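Local coordinates for FAD-binding PCMH-type domain-containing protein (PDB 6YJO) that carries a covalently attached FAD and probably acts as an oxygen-dependent oxidoreductase, perhaps oxidising oligosaccharides, at residues I157-C162 with Q322-Y327; F244-D249 with T299-L304; A261-A266 with K415-Q420; L273-Y278 with Q284-V289. All coordinates share one frame; numbering follows the deposited sequence.

Overall arrangement
Contacts 2, 3 and 4 gather on the seven-stranded antiparallel sheet, whereas contact 1 ties helix 320-326 to the loop 157-162 that bears one of the flavin's covalent links. Contact 4, the hairpin, lies at the middle of the group, its centre about 8 Å from the centre of contact 2, about 11 Å from that of contact 3 and about 14 Å from that of contact 1. Along the chain, loop 157-162 is followed by strand 242-248, helix 252-268, the two hairpin strands, helix 294-308, helix 320-326 and, much later, strand 417-423. Helices 252-268 and 294-308 both reach the sheet. Contact 1 touches the hairpin as well, so Y327 bridges the flavin-binding loop and the sheet.

Contact 1 (I157-C162 with Q322-Y327); sequences IPHGSC and QMLNKY. With FAD (flavin-adenine dinucleotide), chain C.
The CB of S161 rests 3.5 Å from the backbone O of Y327, where the helix 322-326 has just ended, and the two CB atoms approach to 4.4 Å; this is the close-packed part of the contact. The backbone N of S161 meanwhile donates to FAD O4 at 3.2 Å and 165°, a bond that may polarise the carbonyl at this end of the isoalloxazine. Its neighbour C162 carries the flavin itself, with SG bonded to C6 at 1.8 Å. Together with the covalent link at H102 this is the bicovalent flavin attachment known from berberine bridge enzyme-like oxidases. H159 and L324 meet more loosely, although H159 itself is buried. Its ring is held by ND1, which donates to a lone pair of G160 O in the carbonyl plane (3.1 Å), while CE1 meets CD2 of L324 at 4.1 Å, the two side chains crossing at about a right angle. H170, which is itself hydrogen-bonded to FAD through ND1, accepts the N-H of G160 on NE2. S161, L324 and Y327 are only partly exposed, and no hydrogen bond spans the segments. The side chain of Y327 leads away from the loop into the sheet, against V289, with its hydroxyl hydrogen-bonded to G288 O.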
# COMPACT_ATOMS: atom_id res chain seq x y z
N ILE A 157 -5.94 -13.28 -4.38
CA ILE A 157 -5.56 -12.78 -3.07
C ILE A 157 -6.07 -11.35 -2.94
O ILE A 157 -6.29 -10.66 -3.95
CB ILE A 157 -4.03 -12.85 -2.84
CG1 ILE A 157 -3.28 -12.12 -3.96
CG2 ILE A 157 -3.56 -14.29 -2.75
CD1 ILE A 157 -1.77 -12.23 -3.83
N PRO A 158 -6.28 -10.88 -1.71
CA PRO A 158 -6.80 -9.52 -1.53
C PRO A 158 -5.70 -8.48 -1.73
O PRO A 158 -4.61 -8.61 -1.17
CB PRO A 158 -7.32 -9.52 -0.09
CG PRO A 158 -6.47 -10.54 0.60
CD PRO A 158 -6.15 -11.60 -0.43
N HIS A 159 -5.99 -7.46 -2.53
CA HIS A 159 -5.02 -6.41 -2.82
C HIS A 159 -5.77 -5.17 -3.28
O HIS A 159 -7.00 -5.16 -3.37
CB HIS A 159 -4.01 -6.88 -3.87
CG HIS A 159 -4.65 -7.45 -5.10
ND1 HIS A 159 -5.47 -6.71 -5.92
CD2 HIS A 159 -4.60 -8.69 -5.64
CE1 HIS A 159 -5.89 -7.46 -6.91
NE2 HIS A 159 -5.38 -8.67 -6.77
N GLY A 160 -5.00 -4.12 -3.60
CA GLY A 160 -5.56 -2.83 -3.94
C GLY A 160 -6.06 -2.75 -5.37
O GLY A 160 -6.00 -3.71 -6.15
N SER A 161 -6.55 -1.56 -5.72
CA SER A 161 -7.23 -1.37 -7.00
C SER A 161 -6.26 -1.14 -8.15
O SER A 161 -6.60 -1.44 -9.30
CB SER A 161 -8.19 -0.19 -6.90
OG SER A 161 -8.91 -0.20 -5.67
N CYS A 162 -5.07 -0.61 -7.87
CA CYS A 162 -4.14 -0.26 -8.93
C CYS A 162 -3.42 -1.51 -9.44
O CYS A 162 -2.68 -2.14 -8.67
CB CYS A 162 -3.12 0.75 -8.44
SG CYS A 162 -3.88 2.21 -7.71
N GLN A 322 -13.97 -8.61 -13.90
CA GLN A 322 -14.70 -7.43 -14.34
C GLN A 322 -14.63 -6.33 -13.29
O GLN A 322 -14.41 -5.16 -13.63
CB GLN A 322 -16.15 -7.80 -14.65
CG GLN A 322 -16.81 -6.95 -15.71
CD GLN A 322 -18.03 -7.63 -16.32
OE1 GLN A 322 -18.52 -8.63 -15.80
NE2 GLN A 322 -18.52 -7.08 -17.42
N MET A 323 -14.79 -6.68 -12.02
CA MET A 323 -14.74 -5.67 -10.96
C MET A 323 -13.34 -5.07 -10.85
O MET A 323 -13.20 -3.86 -10.62
CB MET A 323 -15.17 -6.29 -9.63
CG MET A 323 -14.99 -5.39 -8.41
SD MET A 323 -13.31 -5.37 -7.72
CE MET A 323 -13.01 -7.12 -7.46
N LEU A 324 -12.30 -5.89 -10.99
CA LEU A 324 -10.94 -5.36 -10.94
C LEU A 324 -10.66 -4.41 -12.10
O LEU A 324 -9.91 -3.45 -11.94
CB LEU A 324 -9.93 -6.51 -10.94
CG LEU A 324 -9.95 -7.43 -9.71
CD1 LEU A 324 -8.97 -8.59 -9.88
CD2 LEU A 324 -9.66 -6.65 -8.43
N ASN A 325 -11.28 -4.67 -13.26
CA ASN A 325 -11.12 -3.75 -14.39
C ASN A 325 -11.90 -2.46 -14.19
O ASN A 325 -11.45 -1.39 -14.61
CB ASN A 325 -11.55 -4.43 -15.68
CG ASN A 325 -10.42 -5.21 -16.34
OD1 ASN A 325 -9.40 -4.63 -16.73
ND2 ASN A 325 -10.60 -6.51 -16.49
N LYS A 326 -13.07 -2.53 -13.55
CA LYS A 326 -13.87 -1.32 -13.37
C LYS A 326 -13.20 -0.34 -12.43
O LYS A 326 -13.41 0.87 -12.54
CB LYS A 326 -15.26 -1.68 -12.84
CG LYS A 326 -16.14 -0.46 -12.56
CD LYS A 326 -17.62 -0.76 -12.76
CE LYS A 326 -18.49 0.48 -12.50
NZ LYS A 326 -18.35 0.98 -11.10
N TYR A 327 -12.38 -0.83 -11.50
CA TYR A 327 -11.69 0.01 -10.53
C TYR A 327 -10.20 0.13 -10.81
O TYR A 327 -9.47 0.69 -9.99
CB TYR A 327 -11.93 -0.54 -9.12
CG TYR A 327 -13.29 -0.20 -8.55
CD1 TYR A 327 -13.67 1.12 -8.35
CD2 TYR A 327 -14.19 -1.20 -8.21
CE1 TYR A 327 -14.90 1.43 -7.83
CE2 TYR A 327 -15.43 -0.90 -7.68
CZ TYR A 327 -15.78 0.42 -7.49
OH TYR A 327 -17.01 0.74 -6.97
PA FAD C . 8.20 0.30 -4.82
O1A FAD C . 8.61 1.72 -4.90
O2A FAD C . 8.91 -0.62 -5.82
O5B FAD C . 8.36 -0.26 -3.36
C5B FAD C . 7.86 0.47 -2.22
C4B FAD C . 8.60 0.04 -0.98
O4B FAD C . 8.76 -1.40 -1.00
C3B FAD C . 10.01 0.61 -0.85
O3B FAD C . 10.34 0.82 0.52
C2B FAD C . 10.86 -0.48 -1.49
O2B FAD C . 12.20 -0.45 -1.01
C1B FAD C . 10.14 -1.73 -0.99
N9A FAD C . 10.35 -2.91 -1.82
C8A FAD C . 9.99 -3.10 -3.13
N7A FAD C . 10.33 -4.27 -3.62
C5A FAD C . 10.97 -4.90 -2.56
C6A FAD C . 11.56 -6.16 -2.43
N6A FAD C . 11.62 -7.07 -3.41
N1A FAD C . 12.10 -6.47 -1.23
C2A FAD C . 12.05 -5.58 -0.24
N3A FAD C . 11.51 -4.35 -0.25
C4A FAD C . 10.99 -4.07 -1.45
N1 FAD C . -2.17 0.90 -1.57
C2 FAD C . -3.27 0.32 -0.99
O2 FAD C . -3.22 -0.15 0.16
N3 FAD C . -4.46 0.26 -1.68
C4 FAD C . -4.69 0.74 -2.96
O4 FAD C . -5.79 0.62 -3.48
C4X FAD C . -3.52 1.34 -3.57
N5 FAD C . -3.64 1.82 -4.78
C5X FAD C . -2.52 2.40 -5.36
C6 FAD C . -2.63 2.94 -6.63
C7 FAD C . -1.53 3.51 -7.27
C7M FAD C . -1.69 4.06 -8.67
C8 FAD C . -0.31 3.59 -6.59
C8M FAD C . 0.90 4.21 -7.24
C9 FAD C . -0.20 3.07 -5.30
C9A FAD C . -1.29 2.49 -4.69
N10 FAD C . -1.21 1.94 -3.39
C10 FAD C . -2.31 1.38 -2.79
C1' FAD C . 0.04 2.03 -2.62
C2' FAD C . 0.92 0.80 -2.72
O2' FAD C . 0.40 -0.24 -1.89
C3' FAD C . 2.32 1.16 -2.24
O3' FAD C . 2.77 2.27 -3.00
C4' FAD C . 3.35 0.03 -2.37
O4' FAD C . 4.18 -0.01 -1.21
C5' FAD C . 4.20 0.22 -3.61
O5' FAD C . 4.89 -1.01 -3.90
P FAD C . 5.75 -1.15 -5.20
O1P FAD C . 6.64 -2.39 -5.09
O2P FAD C . 4.86 -1.08 -6.39
O3P FAD C . 6.64 0.17 -5.10

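Contact 2 (F244-D249 with T299-L304); sequences FSIELD and TALRPL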
# COMPACT_ATOMS: atom_id res chain seq x y z
N PHE A 244 -20.63 -0.83 -7.02
CA PHE A 244 -21.67 0.18 -6.90
C PHE A 244 -21.06 1.55 -6.65
O PHE A 244 -19.94 1.67 -6.14
CB PHE A 244 -22.66 -0.16 -5.78
CG PHE A 244 -22.05 -0.21 -4.40
CD1 PHE A 244 -21.43 -1.36 -3.94
CD2 PHE A 244 -22.12 0.89 -3.55
CE1 PHE A 244 -20.87 -1.41 -2.67
CE2 PHE A 244 -21.56 0.84 -2.28
CZ PHE A 244 -20.94 -0.30 -1.84
N SER A 245 -21.81 2.58 -7.03
CA SER A 245 -21.52 3.97 -6.68
C SER A 245 -22.79 4.63 -6.18
O SER A 245 -23.90 4.27 -6.59
CB SER A 245 -20.96 4.76 -7.88
OG SER A 245 -21.99 5.10 -8.79
N ILE A 246 -22.62 5.59 -5.27
CA ILE A 246 -23.68 6.50 -4.83
C ILE A 246 -23.12 7.91 -4.94
O ILE A 246 -22.19 8.26 -4.22
CB ILE A 246 -24.15 6.21 -3.40
CG1 ILE A 246 -24.69 4.79 -3.25
CG2 ILE A 246 -25.19 7.24 -2.99
CD1 ILE A 246 -23.79 3.88 -2.42
N GLU A 247 -23.68 8.71 -5.85
CA GLU A 247 -23.24 10.08 -6.03
C GLU A 247 -23.98 11.00 -5.07
O GLU A 247 -25.19 10.86 -4.85
CB GLU A 247 -23.48 10.53 -7.47
CG GLU A 247 -22.87 9.61 -8.52
CD GLU A 247 -23.08 10.11 -9.93
OE1 GLU A 247 -23.68 11.20 -10.09
OE2 GLU A 247 -22.64 9.43 -10.88
N LEU A 248 -23.25 11.95 -4.50
CA LEU A 248 -23.80 12.88 -3.53
C LEU A 248 -23.26 14.28 -3.79
O LEU A 248 -22.29 14.47 -4.53
CB LEU A 248 -23.46 12.47 -2.09
CG LEU A 248 -24.00 11.12 -1.62
CD1 LEU A 248 -22.87 10.10 -1.52
CD2 LEU A 248 -24.71 11.28 -0.29
N ASP A 249 -23.92 15.27 -3.18
CA ASP A 249 -23.45 16.66 -3.16
C ASP A 249 -23.80 17.25 -1.78
O ASP A 249 -24.76 18.01 -1.61
CB ASP A 249 -24.06 17.48 -4.29
CG ASP A 249 -23.48 18.87 -4.36
OD1 ASP A 249 -22.36 19.08 -3.85
OD2 ASP A 249 -24.16 19.76 -4.92
N THR A 299 -30.32 -4.66 0.43
CA THR A 299 -30.67 -4.82 1.83
C THR A 299 -29.53 -4.40 2.75
O THR A 299 -29.78 -3.88 3.84
CB THR A 299 -31.06 -6.27 2.11
OG1 THR A 299 -30.07 -7.15 1.56
CG2 THR A 299 -32.43 -6.58 1.51
N ALA A 300 -28.28 -4.61 2.33
CA ALA A 300 -27.15 -4.22 3.16
C ALA A 300 -27.03 -2.71 3.26
O ALA A 300 -26.65 -2.17 4.31
CB ALA A 300 -25.86 -4.82 2.61
N LEU A 301 -27.33 -2.00 2.17
CA LEU A 301 -27.18 -0.55 2.13
C LEU A 301 -28.38 0.18 2.72
O LEU A 301 -28.26 1.37 3.05
CB LEU A 301 -26.98 -0.08 0.69
CG LEU A 301 -25.59 -0.30 0.09
CD1 LEU A 301 -25.58 0.13 -1.37
CD2 LEU A 301 -24.54 0.45 0.89
N ARG A 302 -29.52 -0.49 2.87
CA ARG A 302 -30.74 0.19 3.31
C ARG A 302 -30.54 1.04 4.56
O ARG A 302 -31.03 2.18 4.58
CB ARG A 302 -31.84 -0.86 3.53
CG ARG A 302 -33.24 -0.26 3.56
CD ARG A 302 -34.34 -1.33 3.66
NE ARG A 302 -34.18 -2.41 2.69
CZ ARG A 302 -34.33 -2.27 1.38
NH1 ARG A 302 -34.63 -1.09 0.85
NH2 ARG A 302 -34.17 -3.32 0.58
N PRO A 303 -29.85 0.58 5.61
CA PRO A 303 -29.73 1.44 6.80
C PRO A 303 -28.89 2.68 6.56
O PRO A 303 -29.22 3.76 7.07
CB PRO A 303 -29.08 0.51 7.84
CG PRO A 303 -29.24 -0.88 7.30
CD PRO A 303 -29.21 -0.73 5.81
N LEU A 304 -27.81 2.57 5.78
CA LEU A 304 -26.99 3.75 5.49
C LEU A 304 -27.70 4.71 4.55
O LEU A 304 -27.73 5.92 4.79
CB LEU A 304 -25.64 3.31 4.91
CG LEU A 304 -24.74 4.42 4.34
CD1 LEU A 304 -24.45 5.49 5.38
CD2 LEU A 304 -23.45 3.82 3.81
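L301 lays its CD1 methyl over one face of the F244 ring, 4.2 Å from CD2 and at the same distance from CE2, so that a single branch rests above one side of the ring. The same methyl also meets CD1 of I246, 4.3 Å away. F244 and I246 are alternate residues of one strand and both point toward the helix, and L301 is wedged against the pair. On the helix, L301 starts beside the backbone N (chi1 -76°) and then continues extended to CD1. The CA atoms of I246 and L301 are 10.5 Å apart, and the side chains of both segments meet between them. CG of F244 lies between its backbone N and carbonyl carbon (chi1 63°), and chi2 near -85° then turns a face of the ring to the leucine. The helix 294-308 packs on the face of the seven-stranded antiparallel sheet to which F244 and I246 point. The ring of F244 also touches L273 and M275 of the neighbouring hairpin, and L301 leans on I312. At the kink around P303 and L304, L304 packs on M262 and F265 of helix 252-268 and on M275, which joins the two helices over the sheet. All three residues that touch are buried. With only carbon atoms meeting and no hydrogen bond across the segments, the contact depends on shape and on the exclusion of water, and imposes little directionality.

Contact 3 (A261-A266 with K415-Q420); sequences AMQKFA and KLLLWQ
OE1 of Q263 accepts a hydrogen bond from the backbone N of L355 and also meets the CD1 methyl of L417 at 3.5 Å. The glutamine runs extended beyond CG and crosses the leucine side chain at about a right angle. Its buried carbonyl oxygen is satisfied by L355 N, and the L417 methyl packs against it. One turn along, A266 points toward the strand and its CB reaches CD1 of L416 at 3.9 Å. The other branch of L416, CD2, lies 4.2 Å from the backbone O of Q263. L416 has CG anti to its backbone N (chi1 180°), while L417 has CG beside its own (chi1 -58°), and from adjacent positions the two leucines thus reach different parts of the same helix. Each of these four residues is buried, and A266 also touches L386 on the next strand. The carbonyl of A266 is taken up by R181. That consecutive leucines should both point toward the helix follows from a classic beta bulge, in which L416 and L417 face T352 of the edge strand 346-352, with helix 252-268 packed on that face of the antiparallel sheet.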
# COMPACT_ATOMS: atom_id res chain seq x y z
N ALA A 261 -22.92 8.94 9.98
CA ALA A 261 -23.75 7.79 9.64
C ALA A 261 -22.92 6.66 9.05
O ALA A 261 -23.26 5.48 9.22
CB ALA A 261 -24.85 8.20 8.68
N MET A 262 -21.82 6.99 8.37
CA MET A 262 -20.98 5.96 7.77
C MET A 262 -20.15 5.23 8.82
O MET A 262 -19.92 4.02 8.69
CB MET A 262 -20.06 6.58 6.72
CG MET A 262 -20.63 6.57 5.32
SD MET A 262 -19.46 7.22 4.11
CE MET A 262 -18.13 6.03 4.24
N GLN A 263 -19.69 5.94 9.85
CA GLN A 263 -19.00 5.28 10.95
C GLN A 263 -19.86 4.18 11.55
O GLN A 263 -19.40 3.06 11.76
CB GLN A 263 -18.61 6.29 12.03
CG GLN A 263 -17.82 7.49 11.52
CD GLN A 263 -17.06 8.19 12.63
OE1 GLN A 263 -15.83 8.24 12.62
NE2 GLN A 263 -17.79 8.73 13.60
N LYS A 264 -21.13 4.51 11.84
CA LYS A 264 -22.04 3.51 12.39
C LYS A 264 -22.20 2.33 11.44
O LYS A 264 -22.15 1.17 11.86
CB LYS A 264 -23.40 4.16 12.67
CG LYS A 264 -23.34 5.39 13.57
CD LYS A 264 -24.61 6.23 13.46
CE LYS A 264 -25.80 5.56 14.13
NZ LYS A 264 -26.84 6.55 14.52
N PHE A 265 -22.37 2.62 10.14
CA PHE A 265 -22.53 1.56 9.16
C PHE A 265 -21.27 0.72 9.01
O PHE A 265 -21.35 -0.47 8.69
CB PHE A 265 -22.93 2.17 7.82
CG PHE A 265 -23.34 1.16 6.79
CD1 PHE A 265 -24.51 0.43 6.95
CD2 PHE A 265 -22.57 0.94 5.66
CE1 PHE A 265 -24.90 -0.50 6.01
CE2 PHE A 265 -22.95 0.02 4.72
CZ PHE A 265 -24.12 -0.71 4.89
N ALA A 266 -20.10 1.32 9.23
CA ALA A 266 -18.85 0.57 9.16
C ALA A 266 -18.75 -0.48 10.27
O ALA A 266 -17.99 -1.44 10.13
CB ALA A 266 -17.65 1.52 9.24
N LYS A 415 -7.96 0.07 14.29
CA LYS A 415 -8.49 1.27 13.68
C LYS A 415 -9.73 0.94 12.85
O LYS A 415 -9.94 -0.19 12.42
CB LYS A 415 -7.43 1.94 12.80
CG LYS A 415 -6.10 2.21 13.51
CD LYS A 415 -6.29 3.05 14.77
CE LYS A 415 -4.95 3.37 15.43
NZ LYS A 415 -4.22 2.14 15.83
N LEU A 416 -10.56 1.95 12.65
CA LEU A 416 -11.80 1.79 11.90
C LEU A 416 -11.76 2.37 10.50
O LEU A 416 -12.36 1.79 9.59
CB LEU A 416 -12.97 2.42 12.66
CG LEU A 416 -14.35 2.34 12.00
CD1 LEU A 416 -14.81 0.89 11.91
CD2 LEU A 416 -15.35 3.18 12.77
N LEU A 417 -11.05 3.48 10.30
CA LEU A 417 -11.10 4.24 9.06
C LEU A 417 -9.71 4.42 8.48
O LEU A 417 -8.76 4.72 9.21
CB LEU A 417 -11.74 5.60 9.29
CG LEU A 417 -13.16 5.59 9.87
CD1 LEU A 417 -13.63 7.01 10.18
CD2 LEU A 417 -14.13 4.87 8.93
N LEU A 418 -9.59 4.23 7.17
CA LEU A 418 -8.33 4.41 6.44
C LEU A 418 -8.49 5.63 5.54
O LEU A 418 -9.07 5.54 4.45
CB LEU A 418 -7.97 3.17 5.63
CG LEU A 418 -6.84 3.35 4.62
CD1 LEU A 418 -5.56 3.80 5.32
CD2 LEU A 418 -6.61 2.09 3.80
N TRP A 419 -7.97 6.76 5.99
CA TRP A 419 -8.01 7.99 5.21
C TRP A 419 -6.82 8.06 4.26
O TRP A 419 -5.71 7.66 4.61
CB TRP A 419 -8.00 9.21 6.12
CG TRP A 419 -9.06 9.26 7.17
CD1 TRP A 419 -9.26 8.36 8.18
CD2 TRP A 419 -10.06 10.27 7.33
NE1 TRP A 419 -10.33 8.75 8.95
CE2 TRP A 419 -10.84 9.92 8.45
CE3 TRP A 419 -10.38 11.44 6.63
CZ2 TRP A 419 -11.92 10.69 8.89
CZ3 TRP A 419 -11.44 12.21 7.07
CH2 TRP A 419 -12.20 11.83 8.19
N GLN A 420 -7.06 8.58 3.06
CA GLN A 420 -5.98 8.98 2.17
C GLN A 420 -6.27 10.38 1.67
O GLN A 420 -7.37 10.67 1.21
CB GLN A 420 -5.81 8.02 0.99
CG GLN A 420 -4.52 8.27 0.22
CD GLN A 420 -4.39 7.43 -1.03
OE1 GLN A 420 -3.33 7.38 -1.64
NE2 GLN A 420 -5.48 6.77 -1.42

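Contact 4 (L273-Y278 with Q284-V289); sequences LNMQIY and QTIQGV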
# COMPACT_ATOMS: atom_id res chain seq x y z
N LEU A 273 -19.53 -6.73 2.29
CA LEU A 273 -19.63 -5.37 1.79
C LEU A 273 -18.30 -4.64 1.98
O LEU A 273 -17.72 -4.67 3.07
CB LEU A 273 -20.75 -4.63 2.52
CG LEU A 273 -20.99 -3.16 2.16
CD1 LEU A 273 -21.51 -3.02 0.74
CD2 LEU A 273 -21.96 -2.55 3.16
N ASN A 274 -17.83 -4.00 0.92
CA ASN A 274 -16.59 -3.22 0.93
C ASN A 274 -16.89 -1.82 0.41
O ASN A 274 -17.53 -1.68 -0.64
CB ASN A 274 -15.52 -3.89 0.06
CG ASN A 274 -15.16 -5.29 0.55
OD1 ASN A 274 -14.18 -5.47 1.27
ND2 ASN A 274 -15.96 -6.28 0.16
N MET A 275 -16.44 -0.80 1.13
CA MET A 275 -16.88 0.56 0.85
C MET A 275 -15.76 1.56 1.09
O MET A 275 -14.90 1.35 1.95
CB MET A 275 -18.09 0.94 1.71
CG MET A 275 -19.11 1.80 1.00
SD MET A 275 -20.65 1.93 1.92
CE MET A 275 -20.22 3.19 3.11
N GLN A 276 -15.79 2.65 0.32
CA GLN A 276 -15.03 3.86 0.59
C GLN A 276 -15.88 5.04 0.13
O GLN A 276 -16.89 4.87 -0.55
CB GLN A 276 -13.67 3.83 -0.12
CG GLN A 276 -13.68 4.32 -1.56
CD GLN A 276 -12.33 4.20 -2.26
OE1 GLN A 276 -12.22 4.44 -3.46
NE2 GLN A 276 -11.29 3.84 -1.51
N ILE A 277 -15.47 6.25 0.53
CA ILE A 277 -16.11 7.48 0.05
C ILE A 277 -15.04 8.40 -0.50
O ILE A 277 -14.17 8.87 0.24
CB ILE A 277 -16.93 8.19 1.14
CG1 ILE A 277 -17.54 9.47 0.55
CG2 ILE A 277 -16.07 8.51 2.36
CD1 ILE A 277 -18.50 10.18 1.47
N TYR A 278 -15.11 8.67 -1.81
CA TYR A 278 -14.33 9.74 -2.42
C TYR A 278 -14.95 11.08 -2.07
O TYR A 278 -16.15 11.29 -2.28
CB TYR A 278 -14.30 9.54 -3.94
CG TYR A 278 -13.89 10.76 -4.74
CD1 TYR A 278 -14.79 11.79 -5.00
CD2 TYR A 278 -12.61 10.87 -5.26
CE1 TYR A 278 -14.42 12.90 -5.72
CE2 TYR A 278 -12.23 11.98 -6.00
CZ TYR A 278 -13.14 12.99 -6.22
OH TYR A 278 -12.77 14.10 -6.96
N GLN A 284 -19.10 14.38 -3.69
CA GLN A 284 -18.70 13.13 -3.07
C GLN A 284 -19.25 11.95 -3.87
O GLN A 284 -20.18 12.08 -4.66
CB GLN A 284 -19.21 13.04 -1.62
CG GLN A 284 -18.69 14.13 -0.69
CD GLN A 284 -19.32 15.48 -0.96
OE1 GLN A 284 -20.42 15.56 -1.52
NE2 GLN A 284 -18.64 16.55 -0.57
N THR A 285 -18.64 10.78 -3.65
CA THR A 285 -19.10 9.54 -4.27
C THR A 285 -18.78 8.39 -3.33
O THR A 285 -17.61 8.07 -3.12
CB THR A 285 -18.43 9.32 -5.63
OG1 THR A 285 -18.77 10.39 -6.52
CG2 THR A 285 -18.89 7.99 -6.23
N ILE A 286 -19.82 7.77 -2.78
CA ILE A 286 -19.66 6.52 -2.04
C ILE A 286 -19.65 5.38 -3.04
O ILE A 286 -20.60 5.20 -3.80
CB ILE A 286 -20.77 6.34 -0.99
CG1 ILE A 286 -20.61 7.38 0.13
CG2 ILE A 286 -20.74 4.93 -0.40
CD1 ILE A 286 -21.75 7.40 1.12
N GLN A 287 -18.57 4.60 -3.04
CA GLN A 287 -18.36 3.54 -4.02
C GLN A 287 -17.70 2.35 -3.33
O GLN A 287 -16.88 2.52 -2.42
CB GLN A 287 -17.49 4.03 -5.18
CG GLN A 287 -16.06 4.40 -4.77
CD GLN A 287 -15.34 5.25 -5.81
OE1 GLN A 287 -15.96 5.76 -6.74
NE2 GLN A 287 -14.03 5.40 -5.65
N GLY A 288 -18.03 1.15 -3.80
CA GLY A 288 -17.47 -0.04 -3.21
C GLY A 288 -17.83 -1.29 -3.99
O GLY A 288 -18.20 -1.21 -5.17
N VAL A 289 -17.71 -2.44 -3.32
CA VAL A 289 -17.96 -3.74 -3.94
C VAL A 289 -18.68 -4.62 -2.93
O VAL A 289 -18.26 -4.74 -1.78
CB VAL A 289 -16.66 -4.42 -4.41
CG1 VAL A 289 -16.97 -5.84 -4.90
CG2 VAL A 289 -15.97 -3.60 -5.49
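Strands 273-278 and 284-289 run antiparallel as a hairpin, their axes 4.6 Å apart at an angle of 161°, with N274:V289, Q276:Q287 and Y278:T285 as hydrogen-bonded pairs and M275:G288 and I277:I286 as the non-hydrogen-bonded ones. At G288 the strands come close, and its CA makes a CA-H...O contact of 3.0 Å with N274 O. On one face Q276 and Q287 lie side by side, pointing the same way. NE2 of Q287 donates to OE1 of Q276 at 3.0 Å and 164°, on a lone pair and in the carbonyl plane, with the two amides 30° apart. CG of both residues is set between backbone N and carbonyl carbon, which brings the amides together. NE2 of Q276 is hydrogen-bonded to OD1 of D385; the Q276 side chain lies about 7 Å from the FAD. On the opposite face, SD of M275 meets CG2 of I286 at 3.8 Å and CG1 of I277 meets CG1 of I286 at 3.7 Å, beneath M262 of helix 252-268. The hairpin is thus two-sided: on one face a directed Q287-Q276-D385 hydrogen-bond chain fixes OE1 and NE2 of Q276, hence the flip of its amide, and the other offers the helix an apolar surface.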